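Local coordinates for BH1974 protein (Bacillus halodurans, PDB 3ON5), which is probably an accessory protein of the XdhC/CoxI family, likely serving molybdenum-cofactor enzymes such as xanthine dehydrogenase, at residues R201-A207 against F223-D229; P213-A218 against A330-V334. All blocks are in the same frame, centred on the assembly; numbering follows the deposited sequence.

Contact 1 (R201-A207 against F223-D229); sequences RLIIFGA and FYTVVTD
Arg201 lays the start of its side chain alongside Tyr224, its CG 3.5 Å from CD2 of the tyrosine ring; the two side chains point the same way, with guanidinium and ring planes 21° apart. Their polar ends part company, Arg201 forming a salt bridge with Asp264 and Tyr224 OH a hydrogen bond with Glu245. On the other face of the sheet Leu202 sets CB 4.0 Å from CD1 of Phe223, and helix 326-343 packs on both residues. Farther along, Phe205 and Thr228 lie side by side, and the threonine CG2 meets the ring obliquely at CD1, 3.6 Å away. Thr228 OG1, anti to the backbone N (chi1 179°), is thereby turned from the ring and binds the carbonyl of Ile247. Residues 201-205 and 223-229 are the two parallel strands of a beta-alpha-beta unit in the Rossmann domain, with helix 211-221 as the crossover. Backbone bonds join them throughout: Tyr224 O receives Leu202 N, Val226 gives its N-H to Leu202 O and accepts that of Ile204, and Thr228 does the same between Ile204 and Gly206. Helix 211-221 lies against Leu202, Ile204 and Val227, whereas Phe254 of helix 251-257 reaches Ile203, Phe205, Val226 and Thr228. Beyond the first strand Gly206 takes a positive phi, a conformation readily open to glycine, and the chain turns so that Ala207 N reaches Asp229 OD2 at 2.9 Å. That hydrogen bond is bent, on the anti side of the carboxylate and 34° out of its plane; the same oxygen also forms a salt bridge with Arg231.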
ATOM      1  N   ARG A 201       9.831  30.809 -14.006  1.00 44.14           N
ATOM      2  CA  ARG A 201       8.434  31.200 -14.134  1.00 42.20           C
ATOM      3  C   ARG A 201       7.923  30.976 -15.528  1.00 43.27           C
ATOM      4  O   ARG A 201       8.619  31.261 -16.493  1.00 43.48           O
ATOM      5  CB  ARG A 201       8.269  32.655 -13.748  1.00 42.94           C
ATOM      6  CG  ARG A 201       7.806  32.837 -12.325  1.00 52.63           C
ATOM      7  CD  ARG A 201       8.346  34.098 -11.706  1.00 55.60           C
ATOM      8  NE  ARG A 201       8.097  35.328 -12.457  1.00 59.03           N
ATOM      9  CZ  ARG A 201       7.201  36.240 -12.107  1.00 68.45           C
ATOM     10  NH1 ARG A 201       6.437  36.050 -11.032  1.00 56.33           N
ATOM     11  NH2 ARG A 201       7.086  37.375 -12.804  1.00 41.73           N
ATOM     12  N   LEU A 202       6.702  30.444 -15.619  1.00 38.30           N
ATOM     13  CA  LEU A 202       5.985  30.209 -16.863  1.00 38.21           C
ATOM     14  C   LEU A 202       4.663  30.927 -16.783  1.00 43.00           C
ATOM     15  O   LEU A 202       3.785  30.536 -15.998  1.00 42.48           O
ATOM     16  CB  LEU A 202       5.801  28.719 -17.151  1.00 37.79           C
ATOM     17  CG  LEU A 202       5.053  28.370 -18.434  1.00 42.04           C
ATOM     18  CD1 LEU A 202       5.881  28.706 -19.655  1.00 42.21           C
ATOM     19  CD2 LEU A 202       4.665  26.910 -18.446  1.00 42.65           C
ATOM     20  N   ILE A 203       4.552  32.027 -17.552  1.00 39.99           N
ATOM     21  CA  ILE A 203       3.389  32.905 -17.581  1.00 39.36           C
ATOM     22  C   ILE A 203       2.551  32.504 -18.787  1.00 42.53           C
ATOM     23  O   ILE A 203       2.972  32.690 -19.933  1.00 43.26           O
ATOM     24  CB  ILE A 203       3.826  34.399 -17.591  1.00 43.27           C
ATOM     25  CG1 ILE A 203       4.856  34.668 -16.467  1.00 42.62           C
ATOM     26  CG2 ILE A 203       2.593  35.342 -17.503  1.00 44.22           C
ATOM     27  CD1 ILE A 203       5.546  35.954 -16.463  1.00 59.63           C
ATOM     28  N   ILE A 204       1.371  31.916 -18.513  1.00 37.84           N
ATOM     29  CA  ILE A 204       0.450  31.401 -19.528  1.00 37.37           C
ATOM     30  C   ILE A 204      -0.743  32.349 -19.701  1.00 44.08           C
ATOM     31  O   ILE A 204      -1.480  32.627 -18.750  1.00 45.01           O
ATOM     32  CB  ILE A 204      -0.025  29.976 -19.169  1.00 37.99           C
ATOM     33  CG1 ILE A 204       1.182  29.036 -18.925  1.00 36.26           C
ATOM     34  CG2 ILE A 204      -0.938  29.439 -20.270  1.00 40.00           C
ATOM     35  CD1 ILE A 204       0.871  27.708 -18.226  1.00 38.42           C
ATOM     36  N   PHE A 205      -0.905  32.845 -20.932  1.00 41.88           N
ATOM     37  CA  PHE A 205      -2.011  33.688 -21.360  1.00 42.77           C
ATOM     38  C   PHE A 205      -3.046  32.804 -22.030  1.00 48.61           C
ATOM     39  O   PHE A 205      -2.809  32.289 -23.127  1.00 48.31           O
ATOM     40  CB  PHE A 205      -1.536  34.813 -22.280  1.00 45.56           C
ATOM     41  CG  PHE A 205      -0.772  35.903 -21.575  1.00 46.53           C
ATOM     42  CD1 PHE A 205      -1.437  36.982 -21.008  1.00 48.98           C
ATOM     43  CD2 PHE A 205       0.617  35.875 -21.512  1.00 47.84           C
ATOM     44  CE1 PHE A 205      -0.735  37.998 -20.371  1.00 48.83           C
ATOM     45  CE2 PHE A 205       1.319  36.892 -20.867  1.00 49.73           C
ATOM     46  CZ  PHE A 205       0.638  37.947 -20.303  1.00 47.52           C
ATOM     47  N   GLY A 206      -4.142  32.565 -21.314  1.00 45.56           N
ATOM     48  CA  GLY A 206      -5.233  31.719 -21.765  1.00 45.92           C
ATOM     49  C   GLY A 206      -5.573  30.669 -20.734  1.00 50.91           C
ATOM     50  O   GLY A 206      -4.678  30.122 -20.088  1.00 48.85           O
ATOM     51  N   ALA A 207      -6.878  30.413 -20.540  1.00 50.52           N
ATOM     52  CA  ALA A 207      -7.349  29.406 -19.594  1.00 50.60           C
ATOM     53  C   ALA A 207      -8.379  28.455 -20.265  1.00 58.56           C
ATOM     54  O   ALA A 207      -9.272  27.928 -19.598  1.00 59.73           O
ATOM     55  CB  ALA A 207      -7.943  30.069 -18.364  1.00 50.77           C
ATOM     56  N   PHE A 223       8.332  24.283 -12.869  1.00 46.81           N
ATOM     57  CA  PHE A 223       8.046  25.678 -13.140  1.00 44.42           C
ATOM     58  C   PHE A 223       7.066  26.280 -12.173  1.00 47.01           C
ATOM     59  O   PHE A 223       6.132  25.616 -11.703  1.00 46.93           O
ATOM     60  CB  PHE A 223       7.469  25.848 -14.540  1.00 46.27           C
ATOM     61  CG  PHE A 223       8.444  25.712 -15.676  1.00 47.67           C
ATOM     62  CD1 PHE A 223       9.203  26.800 -16.097  1.00 50.23           C
ATOM     63  CD2 PHE A 223       8.541  24.528 -16.382  1.00 49.92           C
ATOM     64  CE1 PHE A 223      10.084  26.680 -17.171  1.00 51.85           C
ATOM     65  CE2 PHE A 223       9.421  24.411 -17.459  1.00 53.83           C
ATOM     66  CZ  PHE A 223      10.192  25.479 -17.840  1.00 52.08           C
ATOM     67  N   TYR A 224       7.256  27.580 -11.906  1.00 43.49           N
ATOM     68  CA  TYR A 224       6.289  28.410 -11.187  1.00 42.00           C
ATOM     69  C   TYR A 224       5.277  28.822 -12.248  1.00 44.03           C
ATOM     70  O   TYR A 224       5.677  29.428 -13.240  1.00 44.92           O
ATOM     71  CB  TYR A 224       6.960  29.584 -10.465  1.00 42.05           C
ATOM     72  CG  TYR A 224       6.007  30.404  -9.622  1.00 41.61           C
ATOM     73  CD1 TYR A 224       5.798  30.102  -8.282  1.00 41.61           C
ATOM     74  CD2 TYR A 224       5.351  31.521 -10.154  1.00 42.84           C
ATOM     75  CE1 TYR A 224       4.962  30.886  -7.488  1.00 41.07           C
ATOM     76  CE2 TYR A 224       4.498  32.297  -9.375  1.00 43.24           C
ATOM     77  CZ  TYR A 224       4.312  31.977  -8.043  1.00 48.13           C
ATOM     78  OH  TYR A 224       3.490  32.738  -7.266  1.00 50.34           O
ATOM     79  N   THR A 225       4.020  28.379 -12.129  1.00 38.44           N
ATOM     80  CA  THR A 225       3.039  28.631 -13.173  1.00 38.49           C
ATOM     81  C   THR A 225       2.035  29.717 -12.763  1.00 42.36           C
ATOM     82  O   THR A 225       1.461  29.681 -11.671  1.00 40.86           O
ATOM     83  CB  THR A 225       2.295  27.345 -13.565  1.00 42.84           C
ATOM     84  OG1 THR A 225       1.794  26.736 -12.383  1.00 42.82           O
ATOM     85  CG2 THR A 225       3.195  26.347 -14.311  1.00 40.86           C
ATOM     86  N   VAL A 226       1.855  30.692 -13.683  1.00 39.07           N
ATOM     87  CA  VAL A 226       0.895  31.788 -13.599  1.00 39.98           C
ATOM     88  C   VAL A 226      -0.045  31.637 -14.798  1.00 45.07           C
ATOM     89  O   VAL A 226       0.406  31.613 -15.946  1.00 46.32           O
ATOM     90  CB  VAL A 226       1.537  33.224 -13.509  1.00 44.11           C
ATOM     91  CG1 VAL A 226       0.478  34.324 -13.576  1.00 44.14           C
ATOM     92  CG2 VAL A 226       2.383  33.375 -12.251  1.00 43.15           C
ATOM     93  N   VAL A 227      -1.339  31.485 -14.517  1.00 40.10           N
ATOM     94  CA  VAL A 227      -2.409  31.390 -15.511  1.00 39.29           C
ATOM     95  C   VAL A 227      -3.208  32.653 -15.445  1.00 43.49           C
ATOM     96  O   VAL A 227      -3.648  33.033 -14.355  1.00 43.15           O
ATOM     97  CB  VAL A 227      -3.318  30.147 -15.328  1.00 41.89           C
ATOM     98  CG1 VAL A 227      -4.434  30.125 -16.379  1.00 42.88           C
ATOM     99  CG2 VAL A 227      -2.512  28.859 -15.349  1.00 40.02           C
ATOM    100  N   THR A 228      -3.404  33.312 -16.596  1.00 40.25           N
ATOM    101  CA  THR A 228      -4.221  34.524 -16.663  1.00 39.37           C
ATOM    102  C   THR A 228      -5.149  34.434 -17.897  1.00 41.79           C
ATOM    103  O   THR A 228      -4.766  33.932 -18.961  1.00 39.57           O
ATOM    104  CB  THR A 228      -3.381  35.798 -16.644  1.00 43.99           C
ATOM    105  OG1 THR A 228      -4.247  36.944 -16.735  1.00 49.31           O
ATOM    106  CG2 THR A 228      -2.293  35.823 -17.711  1.00 40.28           C
ATOM    107  N   ASP A 229      -6.399  34.860 -17.684  1.00 39.20           N
ATOM    108  CA  ASP A 229      -7.487  34.915 -18.656  1.00 40.45           C
ATOM    109  C   ASP A 229      -8.527  35.917 -18.133  1.00 47.02           C
ATOM    110  O   ASP A 229      -8.532  36.239 -16.941  1.00 45.01           O
ATOM    111  CB  ASP A 229      -8.074  33.518 -18.899  1.00 42.12           C
ATOM    112  CG  ASP A 229      -8.974  33.381 -20.115  1.00 50.78           C
ATOM    113  OD1 ASP A 229     -10.122  33.854 -20.057  1.00 49.05           O
ATOM    114  OD2 ASP A 229      -8.571  32.698 -21.078  1.00 57.69           O
TER

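Contact 2 (P213-A218 against A330-V334); sequences PLVTFA and AISIV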
ATOM      1  N   PRO A 213      -3.489  20.590 -19.008  1.00 44.14           N
ATOM      2  CA  PRO A 213      -2.376  19.617 -19.073  1.00 43.61           C
ATOM      3  C   PRO A 213      -1.005  20.294 -19.070  1.00 48.46           C
ATOM      4  O   PRO A 213      -0.090  19.779 -18.432  1.00 48.79           O
ATOM      5  CB  PRO A 213      -2.605  18.868 -20.391  1.00 46.26           C
ATOM      6  CG  PRO A 213      -3.572  19.632 -21.149  1.00 51.23           C
ATOM      7  CD  PRO A 213      -4.356  20.470 -20.205  1.00 46.92           C
ATOM      8  N   LEU A 214      -0.874  21.453 -19.741  1.00 44.40           N
ATOM      9  CA  LEU A 214       0.364  22.217 -19.794  1.00 43.34           C
ATOM     10  C   LEU A 214       0.771  22.694 -18.395  1.00 47.04           C
ATOM     11  O   LEU A 214       1.953  22.632 -18.066  1.00 46.53           O
ATOM     12  CB  LEU A 214       0.195  23.407 -20.743  1.00 44.10           C
ATOM     13  CG  LEU A 214       1.336  24.396 -20.813  1.00 49.72           C
ATOM     14  CD1 LEU A 214       2.511  23.822 -21.551  1.00 51.37           C
ATOM     15  CD2 LEU A 214       0.883  25.635 -21.479  1.00 56.21           C
ATOM     16  N   VAL A 215      -0.197  23.160 -17.580  1.00 43.12           N
ATOM     17  CA  VAL A 215       0.060  23.613 -16.210  1.00 42.32           C
ATOM     18  C   VAL A 215       0.588  22.416 -15.401  1.00 47.37           C
ATOM     19  O   VAL A 215       1.586  22.568 -14.706  1.00 47.36           O
ATOM     20  CB  VAL A 215      -1.191  24.275 -15.548  1.00 46.57           C
ATOM     21  CG1 VAL A 215      -0.961  24.585 -14.072  1.00 44.83           C
ATOM     22  CG2 VAL A 215      -1.591  25.546 -16.297  1.00 47.37           C
ATOM     23  N   THR A 216      -0.029  21.218 -15.545  1.00 43.21           N
ATOM     24  CA  THR A 216       0.376  20.014 -14.824  1.00 41.80           C
ATOM     25  C   THR A 216       1.796  19.584 -15.225  1.00 46.10           C
ATOM     26  O   THR A 216       2.634  19.362 -14.357  1.00 45.45           O
ATOM     27  CB  THR A 216      -0.635  18.913 -15.098  1.00 49.29           C
ATOM     28  OG1 THR A 216      -1.867  19.302 -14.512  1.00 48.46           O
ATOM     29  CG2 THR A 216      -0.212  17.560 -14.538  1.00 46.44           C
ATOM     30  N   PHE A 217       2.064  19.457 -16.519  1.00 43.68           N
ATOM     31  CA  PHE A 217       3.364  19.019 -16.986  1.00 43.24           C
ATOM     32  C   PHE A 217       4.432  20.043 -16.596  1.00 47.72           C
ATOM     33  O   PHE A 217       5.456  19.642 -16.074  1.00 47.47           O
ATOM     34  CB  PHE A 217       3.347  18.771 -18.499  1.00 46.26           C
ATOM     35  CG  PHE A 217       2.362  17.724 -18.998  1.00 48.68           C
ATOM     36  CD1 PHE A 217       1.953  16.680 -18.179  1.00 51.61           C
ATOM     37  CD2 PHE A 217       1.938  17.719 -20.321  1.00 52.37           C
ATOM     38  CE1 PHE A 217       1.072  15.697 -18.653  1.00 53.31           C
ATOM     39  CE2 PHE A 217       1.053  16.738 -20.792  1.00 55.95           C
ATOM     40  CZ  PHE A 217       0.638  15.730 -19.957  1.00 53.90           C
ATOM     41  N   ALA A 218       4.168  21.348 -16.745  1.00 45.22           N
ATOM     42  CA  ALA A 218       5.143  22.381 -16.389  1.00 45.02           C
ATOM     43  C   ALA A 218       5.388  22.439 -14.897  1.00 46.90           C
ATOM     44  O   ALA A 218       6.522  22.651 -14.495  1.00 45.18           O
ATOM     45  CB  ALA A 218       4.678  23.731 -16.869  1.00 46.45           C
ATOM     46  N   ALA A 330       0.971  19.965 -25.060  1.00 46.95           N
ATOM     47  CA  ALA A 330       1.533  20.312 -23.750  1.00 44.80           C
ATOM     48  C   ALA A 330       2.899  19.640 -23.545  1.00 51.74           C
ATOM     49  O   ALA A 330       3.815  20.321 -23.085  1.00 52.50           O
ATOM     50  CB  ALA A 330       0.578  19.912 -22.646  1.00 43.68           C
ATOM     51  N   ILE A 331       3.056  18.341 -23.937  1.00 48.73           N
ATOM     52  CA  ILE A 331       4.330  17.614 -23.831  1.00 48.82           C
ATOM     53  C   ILE A 331       5.348  18.300 -24.714  1.00 56.39           C
ATOM     54  O   ILE A 331       6.462  18.562 -24.267  1.00 56.85           O
ATOM     55  CB  ILE A 331       4.196  16.102 -24.187  1.00 52.90           C
ATOM     56  CG1 ILE A 331       3.446  15.294 -23.098  1.00 51.99           C
ATOM     57  CG2 ILE A 331       5.550  15.464 -24.495  1.00 54.61           C
ATOM     58  CD1 ILE A 331       4.142  15.011 -21.769  1.00 52.09           C
ATOM     59  N   SER A 332       4.944  18.621 -25.953  1.00 55.50           N
ATOM     60  CA  SER A 332       5.753  19.283 -26.973  1.00 56.45           C
ATOM     61  C   SER A 332       6.313  20.615 -26.457  1.00 58.37           C
ATOM     62  O   SER A 332       7.492  20.901 -26.659  1.00 58.46           O
ATOM     63  CB  SER A 332       4.909  19.506 -28.219  1.00 61.52           C
ATOM     64  OG  SER A 332       5.666  20.174 -29.208  1.00 76.59           O
ATOM     65  N   ILE A 333       5.490  21.388 -25.736  1.00 52.77           N
ATOM     66  CA  ILE A 333       5.884  22.692 -25.220  1.00 51.37           C
ATOM     67  C   ILE A 333       6.859  22.502 -24.058  1.00 54.19           C
ATOM     68  O   ILE A 333       7.903  23.147 -24.062  1.00 55.10           O
ATOM     69  CB  ILE A 333       4.647  23.546 -24.817  1.00 53.02           C
ATOM     70  CG1 ILE A 333       3.751  23.825 -26.048  1.00 54.04           C
ATOM     71  CG2 ILE A 333       5.089  24.861 -24.181  1.00 52.16           C
ATOM     72  CD1 ILE A 333       2.358  24.210 -25.717  1.00 55.06           C
ATOM     73  N   VAL A 334       6.552  21.613 -23.095  1.00 48.52           N
ATOM     74  CA  VAL A 334       7.414  21.376 -21.924  1.00 46.00           C
ATOM     75  C   VAL A 334       8.778  20.810 -22.408  1.00 49.47           C
ATOM     76  O   VAL A 334       9.817  21.263 -21.919  1.00 48.34           O
ATOM     77  CB  VAL A 334       6.751  20.482 -20.859  1.00 47.87           C
ATOM     78  CG1 VAL A 334       7.648  20.357 -19.644  1.00 46.71           C
ATOM     79  CG2 VAL A 334       5.419  21.077 -20.424  1.00 46.93           C
TER
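Ala330 puts its methyl group into the angle between Leu214 and Phe217: CB lies 3.6 Å from Leu214 N and 3.5 Å from CD2 of the phenylalanine ring, which it meets obliquely. Pro213 CB borders the same methyl. One residue on, Ile331 bends its chain (chi2 -72°) and carries CD1 over a face of the Phe217 ring, 3.9 Å from the centroid and 20° off the normal, a CH-pi contact, while its CG1 approaches CE2. The opposite face of the ring looks onto the carbonyl oxygen of Pro213, one turn back in its own helix. Helices 211-221 and 326-343 thus pack side by side within the Rossmann domain, the axes of the two short segments approaching to 9.0 Å at 40°, with apolar side chains making the contact between them. Were Phe217 replaced by an alanine, Ile331 CD1 would probably lose the ring face it rests on, and a gap would be likely beside the Ala330 methyl. Ile333 crosses Leu214 at about a right angle, its CG2 3.8 Å from Leu214 CD1; Met269 touches both side chains. Val334 comes last, its CG2 anti to the carbonyl carbon and directed at the other helix, where it meets Phe217 CB at 3.6 Å and lies near Ala218 N. Nearby, the Phe217 ring meets Phe217 of the second subunit, and Ile331 packs on its own counterpart there.

Overall arrangement
From the N terminus, the chain runs through strand 200-205 into helix 211-221 and back along strand 223-229, so contact 1 closes a short loop that holds the helix. Contact 2 closes a much longer one, from that helix to helix 326-343 after the remaining strands of the parallel sheet have been laid down. The two loops cross, because residues 213-218 lie between the two strands of contact 1. Their centres are 11 Å apart, and helix 211-221 is the shared element: Ala218 and Val215 face the sheet while Phe217 turns to helix 326-343. Both helices lie on the Leu202 and Ile204 face of the sheet, and the seam between them continues to the second subunit.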